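Local coordinates for salicylic acid-binding protein 2 (Nicotiana tabacum, PDB 1Y7I) that hydrolyses methyl salicylate to the defence hormone salicylic acid, a step in the signalling that activates systemic acquired resistance in tobacco, at residues Q162-E167 and G235-A240; W20-P25 and C243-L248; H11-G16 and T147-G152. One frame throughout, in Å; residues are numbered along the deposited sequence.

Contact 1: Q162-E167 and G235-A240; sequences QLCSPE and GADHMA. With SAL (2-hydroxybenzoic acid), chain E.
D237 lays its carboxylate against the backbone turn at L163 and C164, and it has the largest share of this contact of any residue. Its OD2 accepts a hydrogen bond from L163 N at 2.8 Å, on the anti lone pair, with the N-H bent to 143°. The CB of L163 lies against the same oxygen, and C164 SG comes within 3.3 Å of D237 OD2. On the other branch, OD1 takes a weak bond from M239 N at 2.8 Å, so the two oxygens join the 162-167 turn to the backbone just past H238. The first torsion of D237, 59°, wedges CG between its own backbone N and carbonyl carbon, which lets the carboxylate reach both ways. Beside this polar centre C164 SG makes an apolar contact with M239 CB at 3.8 Å, and L163 sets its CD1 methyl against the carbonyl O of G235 at 3.6 Å.

H238, next in the chain, is the histidine of the charge relay of this alpha/beta hydrolase. Its ND1 is bonded to D210, while NE2 donates in the ring plane to salicylate O1' at 2.8 Å and 158°. The 235-240 loop carries the histidine from strand 229-233, outermost in the parallel sheet within this chain, into helix 240-243, and the turn between helices 153-160 and 166-175 packs against it.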
loop_
_atom_site.group_PDB
_atom_site.type_symbol
_atom_site.label_atom_id
_atom_site.label_comp_id
_atom_site.label_asym_id
_atom_site.label_seq_id
_atom_site.Cartn_x
_atom_site.Cartn_y
_atom_site.Cartn_z
ATOM N N GLN B 162 11.421 4.794 13.950
ATOM C CA GLN B 162 11.722 5.764 15.004
ATOM C C GLN B 162 12.022 7.174 14.504
ATOM O O GLN B 162 11.744 8.147 15.194
ATOM C CB GLN B 162 12.898 5.261 15.851
ATOM C CG GLN B 162 13.545 3.997 15.281
ATOM C CD GLN B 162 14.901 4.229 14.693
ATOM O OE1 GLN B 162 15.390 3.420 13.923
ATOM N NE2 GLN B 162 15.528 5.325 15.060
ATOM N N LEU B 163 12.601 7.300 13.316
ATOM C CA LEU B 163 12.916 8.631 12.810
ATOM C C LEU B 163 12.013 9.047 11.657
ATOM O O LEU B 163 12.259 10.061 10.995
ATOM C CB LEU B 163 14.384 8.710 12.386
ATOM C CG LEU B 163 15.444 8.584 13.489
ATOM C CD1 LEU B 163 16.825 8.654 12.848
ATOM C CD2 LEU B 163 15.291 9.718 14.521
ATOM N N CYS B 164 10.971 8.259 11.413
ATOM C CA CYS B 164 10.029 8.560 10.340
ATOM C C CYS B 164 8.826 9.320 10.904
ATOM O O CYS B 164 8.736 9.534 12.112
ATOM C CB CYS B 164 9.564 7.268 9.657
ATOM S SG CYS B 164 10.844 6.434 8.679
ATOM N N SER B 165 7.902 9.707 10.032
ATOM C CA SER B 165 6.729 10.475 10.442
ATOM C C SER B 165 5.514 9.630 10.797
ATOM O O SER B 165 5.422 8.461 10.432
ATOM C CB SER B 165 6.319 11.443 9.331
ATOM O OG SER B 165 5.736 10.733 8.253
ATOM N N PRO B 166 4.554 10.221 11.521
ATOM C CA PRO B 166 3.357 9.461 11.882
ATOM C C PRO B 166 2.595 9.027 10.621
ATOM O O PRO B 166 1.898 8.016 10.630
ATOM C CB PRO B 166 2.573 10.440 12.759
ATOM C CG PRO B 166 3.027 11.788 12.283
ATOM C CD PRO B 166 4.514 11.579 12.090
ATOM N N GLU B 167 2.732 9.786 9.536
ATOM C CA GLU B 167 2.061 9.418 8.295
ATOM C C GLU B 167 2.680 8.106 7.803
ATOM O O GLU B 167 1.965 7.177 7.436
ATOM C CB GLU B 167 2.231 10.512 7.235
ATOM C CG GLU B 167 1.472 11.824 7.503
ATOM C CD GLU B 167 2.057 12.656 8.639
ATOM O OE1 GLU B 167 3.253 12.492 8.945
ATOM O OE2 GLU B 167 1.315 13.495 9.213
ATOM N N GLY B 235 22.104 9.576 9.883
ATOM C CA GLY B 235 20.821 10.089 10.330
ATOM C C GLY B 235 19.587 9.386 9.801
ATOM O O GLY B 235 18.480 9.914 9.901
ATOM N N ALA B 236 19.757 8.195 9.242
ATOM C CA ALA B 236 18.616 7.457 8.716
ATOM C C ALA B 236 18.316 6.238 9.566
ATOM O O ALA B 236 19.234 5.547 10.011
ATOM C CB ALA B 236 18.891 7.023 7.279
ATOM N N ASP B 237 17.034 5.974 9.804
ATOM C CA ASP B 237 16.666 4.792 10.567
ATOM C C ASP B 237 16.570 3.633 9.578
ATOM O O ASP B 237 17.050 3.740 8.445
ATOM C CB ASP B 237 15.336 4.982 11.323
ATOM C CG ASP B 237 14.160 5.308 10.411
ATOM O OD1 ASP B 237 14.203 4.988 9.198
ATOM O OD2 ASP B 237 13.166 5.877 10.929
ATOM N N HIS B 238 15.943 2.541 9.997
ATOM C CA HIS B 238 15.801 1.357 9.148
ATOM C C HIS B 238 15.125 1.651 7.807
ATOM O O HIS B 238 15.508 1.085 6.789
ATOM C CB HIS B 238 15.004 0.273 9.882
ATOM C CG HIS B 238 15.038 -1.061 9.204
ATOM N ND1 HIS B 238 16.211 -1.752 8.983
ATOM C CD2 HIS B 238 14.045 -1.836 8.706
ATOM C CE1 HIS B 238 15.939 -2.895 8.378
ATOM N NE2 HIS B 238 14.631 -2.970 8.199
HETATM N N MSE B 239 14.129 2.534 7.811
HETATM C CA MSE B 239 13.400 2.883 6.582
HETATM C C MSE B 239 14.031 4.094 5.888
HETATM O O MSE B 239 13.431 5.164 5.850
HETATM C CB MSE B 239 11.941 3.227 6.892
HETATM C CG MSE B 239 11.213 2.240 7.761
HETATM SE SE MSE B 239 11.330 0.467 7.064
HETATM C CE MSE B 239 10.134 0.657 5.556
ATOM N N ALA B 240 15.230 3.923 5.335
ATOM C CA ALA B 240 15.912 5.027 4.673
ATOM C C ALA B 240 15.150 5.596 3.482
ATOM O O ALA B 240 15.261 6.788 3.191
ATOM C CB ALA B 240 17.318 4.604 4.246
HETATM C "C1'" SAL E . 13.277 -6.439 7.771
HETATM O "O1'" SAL E . 13.002 -5.166 7.617
HETATM O "O2'" SAL E . 13.159 -7.220 6.824
HETATM C C1 SAL E . 13.721 -6.866 9.112
HETATM C C2 SAL E . 14.038 -8.247 9.360
HETATM C C3 SAL E . 14.463 -8.648 10.641
HETATM C C4 SAL E . 14.589 -7.702 11.675
HETATM C C5 SAL E . 14.286 -6.343 11.450
HETATM C C6 SAL E . 13.862 -5.934 10.189
HETATM O O2 SAL E . 13.935 -9.217 8.407
#

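Contact 2: W20-P25 and C243-L248; sequences WYKLKP and CEPQKL
Two helix starts of the alpha/beta hydrolase fold meet here, that of the helix following the first strand in the sequence, 6-10, and that of the C-terminal helix 245-262. L23 and L248 make the tightest meeting: CD2 of L23 touches CD1 of L248 at 3.6 Å, and the two side chains cross at about a right angle. L23 holds CG anti to its backbone N (chi1 173°), which carries both methyls toward the other segment; the second, CD1, lies 3.9 Å from the carbonyl O of P245. L248 CD1 also meets the indole of W20, approaching CZ3 at the ring edge, near its plane, at 4.4 Å. One methyl is therefore shared by a leucine and a tryptophan.

Nearer the surface, P245 sets its ring against the base of K22, with CB to CB at 3.9 Å. The proline stands in the first turn of its helix, directly after the N-cap residue E244, whose carbonyl O accepts from L248 N at 3.0 Å. Both segments lie against the central parallel sheet: W20 and L23 rest on L9 of strand 6-10, and L248 on I233 of strand 229-233, with M241 touching both W20 and L248. The chain of K22 runs extended away from the proline, CG lying over one face of the Y21 ring, and brings NZ to the carbonyl O of L242 in a hydrogen bond and to D168 in a salt bridge. On the flank of segment 20-25, Y21 and P25 pack on L171 and A170 of the second subunit.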
loop_
_atom_site.group_PDB
_atom_site.type_symbol
_atom_site.label_atom_id
_atom_site.label_comp_id
_atom_site.label_asym_id
_atom_site.label_seq_id
_atom_site.Cartn_x
_atom_site.Cartn_y
_atom_site.Cartn_z
ATOM N N TRP B 20 8.799 1.918 -1.612
ATOM C CA TRP B 20 9.710 2.788 -2.352
ATOM C C TRP B 20 9.040 3.979 -3.022
ATOM O O TRP B 20 9.665 4.658 -3.832
ATOM C CB TRP B 20 10.421 1.975 -3.436
ATOM C CG TRP B 20 11.031 0.687 -2.959
ATOM C CD1 TRP B 20 10.472 -0.572 -3.012
ATOM C CD2 TRP B 20 12.340 0.520 -2.407
ATOM N NE1 TRP B 20 11.364 -1.503 -2.536
ATOM C CE2 TRP B 20 12.516 -0.863 -2.158
ATOM C CE3 TRP B 20 13.383 1.405 -2.101
ATOM C CZ2 TRP B 20 13.696 -1.379 -1.624
ATOM C CZ3 TRP B 20 14.562 0.893 -1.567
ATOM C CH2 TRP B 20 14.708 -0.490 -1.335
ATOM N N TYR B 21 7.784 4.250 -2.679
ATOM C CA TYR B 21 7.056 5.331 -3.327
ATOM C C TYR B 21 7.702 6.711 -3.267
ATOM O O TYR B 21 7.412 7.568 -4.107
ATOM C CB TYR B 21 5.623 5.379 -2.795
ATOM C CG TYR B 21 5.453 6.052 -1.450
ATOM C CD1 TYR B 21 4.982 7.361 -1.368
ATOM C CD2 TYR B 21 5.707 5.369 -0.259
ATOM C CE1 TYR B 21 4.752 7.972 -0.140
ATOM C CE2 TYR B 21 5.480 5.980 0.983
ATOM C CZ TYR B 21 5.001 7.271 1.026
ATOM O OH TYR B 21 4.736 7.871 2.229
ATOM N N LYS B 22 8.580 6.934 -2.293
ATOM C CA LYS B 22 9.250 8.228 -2.201
ATOM C C LYS B 22 10.516 8.236 -3.052
ATOM O O LYS B 22 10.896 9.271 -3.596
ATOM C CB LYS B 22 9.609 8.566 -0.750
ATOM C CG LYS B 22 8.415 8.757 0.166
ATOM C CD LYS B 22 8.875 9.197 1.544
ATOM C CE LYS B 22 7.718 9.382 2.509
ATOM N NZ LYS B 22 8.226 9.865 3.834
ATOM N N LEU B 23 11.163 7.083 -3.178
ATOM C CA LEU B 23 12.387 7.005 -3.975
ATOM C C LEU B 23 12.145 6.871 -5.481
ATOM O O LEU B 23 12.856 7.478 -6.284
ATOM C CB LEU B 23 13.253 5.842 -3.498
ATOM C CG LEU B 23 14.499 5.535 -4.341
ATOM C CD1 LEU B 23 15.534 6.660 -4.190
ATOM C CD2 LEU B 23 15.086 4.224 -3.881
ATOM N N LYS B 24 11.144 6.077 -5.853
ATOM C CA LYS B 24 10.810 5.841 -7.256
ATOM C C LYS B 24 10.733 7.108 -8.111
ATOM O O LYS B 24 11.343 7.175 -9.176
ATOM C CB LYS B 24 9.491 5.074 -7.349
ATOM C CG LYS B 24 9.256 4.399 -8.684
ATOM C CD LYS B 24 8.088 3.426 -8.580
ATOM C CE LYS B 24 7.935 2.616 -9.842
ATOM N NZ LYS B 24 7.579 3.469 -11.003
ATOM N N PRO B 25 9.969 8.120 -7.665
ATOM C CA PRO B 25 9.846 9.369 -8.428
ATOM C C PRO B 25 11.198 10.064 -8.628
ATOM O O PRO B 25 11.475 10.622 -9.691
ATOM C CB PRO B 25 8.912 10.212 -7.566
ATOM C CG PRO B 25 8.116 9.201 -6.824
ATOM C CD PRO B 25 9.111 8.152 -6.470
ATOM N N CYS B 243 12.617 8.122 5.363
ATOM C CA CYS B 243 13.108 9.279 6.113
ATOM C C CYS B 243 14.215 10.062 5.397
ATOM O O CYS B 243 14.428 11.235 5.685
ATOM C CB CYS B 243 13.595 8.848 7.504
ATOM S SG CYS B 243 14.965 7.664 7.502
ATOM N N GLU B 244 14.929 9.417 4.479
ATOM C CA GLU B 244 15.993 10.094 3.726
ATOM C C GLU B 244 15.984 9.687 2.244
ATOM O O GLU B 244 17.011 9.290 1.694
ATOM C CB GLU B 244 17.365 9.762 4.331
ATOM C CG GLU B 244 17.494 10.075 5.810
ATOM C CD GLU B 244 17.435 11.569 6.112
ATOM O OE1 GLU B 244 17.343 11.918 7.305
ATOM O OE2 GLU B 244 17.486 12.393 5.170
ATOM N N PRO B 245 14.831 9.805 1.571
ATOM C CA PRO B 245 14.761 9.425 0.158
ATOM C C PRO B 245 15.713 10.169 -0.785
ATOM O O PRO B 245 16.241 9.569 -1.724
ATOM C CB PRO B 245 13.283 9.637 -0.186
ATOM C CG PRO B 245 12.875 10.741 0.729
ATOM C CD PRO B 245 13.547 10.364 2.028
ATOM N N GLN B 246 15.942 11.457 -0.541
ATOM C CA GLN B 246 16.843 12.231 -1.393
ATOM C C GLN B 246 18.287 11.777 -1.223
ATOM O O GLN B 246 19.020 11.639 -2.205
ATOM C CB GLN B 246 16.747 13.726 -1.078
ATOM C CG GLN B 246 15.573 14.426 -1.718
ATOM C CD GLN B 246 15.448 15.865 -1.263
ATOM O OE1 GLN B 246 15.109 16.139 -0.106
ATOM N NE2 GLN B 246 15.732 16.795 -2.164
ATOM N N LYS B 247 18.712 11.556 0.016
ATOM C CA LYS B 247 20.076 11.084 0.214
ATOM C C LYS B 247 20.218 9.679 -0.376
ATOM O O LYS B 247 21.266 9.330 -0.908
ATOM C CB LYS B 247 20.450 11.038 1.697
ATOM C CG LYS B 247 20.619 12.386 2.347
ATOM C CD LYS B 247 21.024 12.188 3.792
ATOM C CE LYS B 247 21.509 13.479 4.419
ATOM N NZ LYS B 247 21.990 13.241 5.816
ATOM N N LEU B 248 19.159 8.877 -0.286
ATOM C CA LEU B 248 19.209 7.523 -0.819
ATOM C C LEU B 248 19.339 7.610 -2.341
ATOM O O LEU B 248 20.137 6.900 -2.958
ATOM C CB LEU B 248 17.936 6.756 -0.458
ATOM C CG LEU B 248 18.020 5.242 -0.223
ATOM C CD1 LEU B 248 16.738 4.615 -0.727
ATOM C CD2 LEU B 248 19.221 4.618 -0.907
#

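Contact 3: H11-G16 and T147-G152; sequences HGACHG and TSMFFG. With SAL (2-hydroxybenzoic acid), chain E.
The carbonyl O of A13 is held from one side by a histidine and approached from another by a phenylalanine. H15 ND1 donates to it at 3.1 Å, nearly straight at 173° and in the plane of the imidazole, though it comes from above the carbonyl plane. F151 brings CE2 to 3.1 Å from the same oxygen. C14, the next residue, lays its sulfur over one face of the F151 ring, 3.8 Å from the centroid and offset toward the rim. This sulfur-aromatic contact is set by chi1 of C14, -54°, which turns SG anti to the carbonyl carbon; SG also lies 3.2 Å from the carbonyl O of M149.

The chain 12-15 is a type II beta turn in the loop after strand 6-10, and it forms one wall of the salicylate pocket of this hydrolase. A13 N donates to salicylate O2' at 3.0 Å, consistent with the place of an oxyanion-hole amide in alpha/beta hydrolases. H11 ND1 steadies the start of the turn by bonding to G12 O at 2.7 Å. An adjoining part of the wall comes from strand 147-150 and the residue after it: M149 bends at its last torsion (chi3 77°) to press CE on A13 CB, a tight 3.3 Å, with salicylate O2 beside CE. F151 CZ lies against C1 of the ligand, while F155, L156 and L160 of helix 153-160 pack on the F151 ring.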
loop_
_atom_site.group_PDB
_atom_site.type_symbol
_atom_site.label_atom_id
_atom_site.label_comp_id
_atom_site.label_asym_id
_atom_site.label_seq_id
_atom_site.Cartn_x
_atom_site.Cartn_y
_atom_site.Cartn_z
ATOM N N HIS B 11 11.818 -4.813 -1.601
ATOM C CA HIS B 11 11.434 -4.497 -0.235
ATOM C C HIS B 11 11.853 -5.551 0.771
ATOM O O HIS B 11 12.221 -6.672 0.407
ATOM C CB HIS B 11 9.915 -4.315 -0.173
ATOM C CG HIS B 11 9.153 -5.568 -0.465
ATOM N ND1 HIS B 11 9.030 -6.590 0.453
ATOM C CD2 HIS B 11 8.520 -5.994 -1.585
ATOM C CE1 HIS B 11 8.356 -7.588 -0.088
ATOM N NE2 HIS B 11 8.035 -7.253 -1.325
ATOM N N GLY B 12 11.784 -5.175 2.045
ATOM C CA GLY B 12 12.136 -6.082 3.124
ATOM C C GLY B 12 10.920 -6.851 3.611
ATOM O O GLY B 12 9.882 -6.854 2.955
ATOM N N ALA B 13 11.039 -7.484 4.778
ATOM C CA ALA B 13 9.956 -8.281 5.340
ATOM C C ALA B 13 8.735 -7.498 5.788
ATOM O O ALA B 13 8.841 -6.435 6.407
ATOM C CB ALA B 13 10.471 -9.105 6.503
ATOM N N CYS B 14 7.571 -8.055 5.474
ATOM C CA CYS B 14 6.310 -7.462 5.849
ATOM C C CYS B 14 5.961 -6.216 5.047
ATOM O O CYS B 14 4.901 -5.622 5.244
ATOM C CB CYS B 14 6.312 -7.160 7.352
ATOM S SG CYS B 14 6.709 -8.627 8.381
ATOM N N HIS B 15 6.841 -5.816 4.136
ATOM C CA HIS B 15 6.565 -4.645 3.315
ATOM C C HIS B 15 6.320 -5.035 1.855
ATOM O O HIS B 15 6.228 -6.215 1.533
ATOM C CB HIS B 15 7.715 -3.634 3.426
ATOM C CG HIS B 15 7.743 -2.899 4.731
ATOM N ND1 HIS B 15 8.006 -3.523 5.931
ATOM C CD2 HIS B 15 7.522 -1.594 5.027
ATOM C CE1 HIS B 15 7.946 -2.636 6.911
ATOM N NE2 HIS B 15 7.653 -1.457 6.389
ATOM N N GLY B 16 6.208 -4.042 0.974
ATOM C CA GLY B 16 5.964 -4.324 -0.435
ATOM C C GLY B 16 6.564 -3.258 -1.335
ATOM O O GLY B 16 7.271 -2.372 -0.858
ATOM N N THR B 147 7.765 -21.037 10.192
ATOM C CA THR B 147 7.397 -19.949 11.079
ATOM C C THR B 147 7.164 -18.660 10.301
ATOM O O THR B 147 7.909 -18.338 9.380
ATOM C CB THR B 147 8.497 -19.708 12.135
ATOM O OG1 THR B 147 8.796 -20.943 12.803
ATOM C CG2 THR B 147 8.034 -18.689 13.164
ATOM N N SER B 148 6.111 -17.936 10.665
ATOM C CA SER B 148 5.805 -16.673 10.013
ATOM C C SER B 148 6.239 -15.567 10.958
ATOM O O SER B 148 6.328 -15.776 12.168
ATOM C CB SER B 148 4.308 -16.557 9.729
ATOM O OG SER B 148 3.565 -16.440 10.928
HETATM N N MSE B 149 6.508 -14.393 10.398
HETATM C CA MSE B 149 6.941 -13.241 11.177
HETATM C C MSE B 149 6.148 -11.995 10.791
HETATM O O MSE B 149 6.203 -11.543 9.645
HETATM C CB MSE B 149 8.435 -13.000 10.949
HETATM C CG MSE B 149 8.962 -11.705 11.537
HETATM SE SE MSE B 149 10.837 -11.486 11.141
HETATM C CE MSE B 149 10.690 -10.941 9.289
ATOM N N PHE B 150 5.425 -11.435 11.755
ATOM C CA PHE B 150 4.607 -10.249 11.521
ATOM C C PHE B 150 4.956 -9.143 12.518
ATOM O O PHE B 150 4.688 -9.270 13.713
ATOM C CB PHE B 150 3.126 -10.636 11.638
ATOM C CG PHE B 150 2.169 -9.574 11.172
ATOM C CD1 PHE B 150 2.371 -8.910 9.968
ATOM C CD2 PHE B 150 1.041 -9.264 11.919
ATOM C CE1 PHE B 150 1.466 -7.947 9.516
ATOM C CE2 PHE B 150 0.126 -8.301 11.475
ATOM C CZ PHE B 150 0.342 -7.644 10.267
ATOM N N PHE B 151 5.563 -8.062 12.031
ATOM C CA PHE B 151 5.938 -6.955 12.906
ATOM C C PHE B 151 4.702 -6.319 13.527
ATOM O O PHE B 151 3.676 -6.157 12.868
ATOM C CB PHE B 151 6.724 -5.876 12.142
ATOM C CG PHE B 151 7.951 -6.394 11.435
ATOM C CD1 PHE B 151 8.755 -7.361 12.028
ATOM C CD2 PHE B 151 8.287 -5.931 10.167
ATOM C CE1 PHE B 151 9.872 -7.865 11.370
ATOM C CE2 PHE B 151 9.404 -6.429 9.497
ATOM C CZ PHE B 151 10.196 -7.401 10.101
ATOM N N GLY B 152 4.814 -5.970 14.805
ATOM C CA GLY B 152 3.718 -5.336 15.511
ATOM C C GLY B 152 3.902 -3.830 15.467
ATOM O O GLY B 152 4.957 -3.357 15.046
HETATM C "C1'" SAL E . 13.277 -6.439 7.771
HETATM O "O1'" SAL E . 13.002 -5.166 7.617
HETATM O "O2'" SAL E . 13.159 -7.220 6.824
HETATM C C1 SAL E . 13.721 -6.866 9.112
HETATM C C2 SAL E . 14.038 -8.247 9.360
HETATM C C3 SAL E . 14.463 -8.648 10.641
HETATM C C4 SAL E . 14.589 -7.702 11.675
HETATM C C5 SAL E . 14.286 -6.343 11.450
HETATM C C6 SAL E . 13.862 -5.934 10.189
HETATM O O2 SAL E . 13.935 -9.217 8.407
#

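How the contacts relate
From the N terminus, the loop after strand 6-10 gives the first segment of contact 3, and residues 20-25, where helix 23-29 begins, the first of contact 2. Contact 3 closes first, at 147-152, joining that loop to the small antiparallel sheet. Contact 1 then opens at 162-167 and closes at 235-240, the loop after strand 229-233. Contact 2 closes last, at 243-248, so it encloses contact 1 and crosses contact 3. The three also touch in space: C243 meets D237 and C164, M239 lies against H15, and W20 against H11. Contacts 1 and 3 bring H238 and A13, from far-apart parts of the sequence, to the same salicylate, while contact 2 ties together helices 23-29 and 245-262.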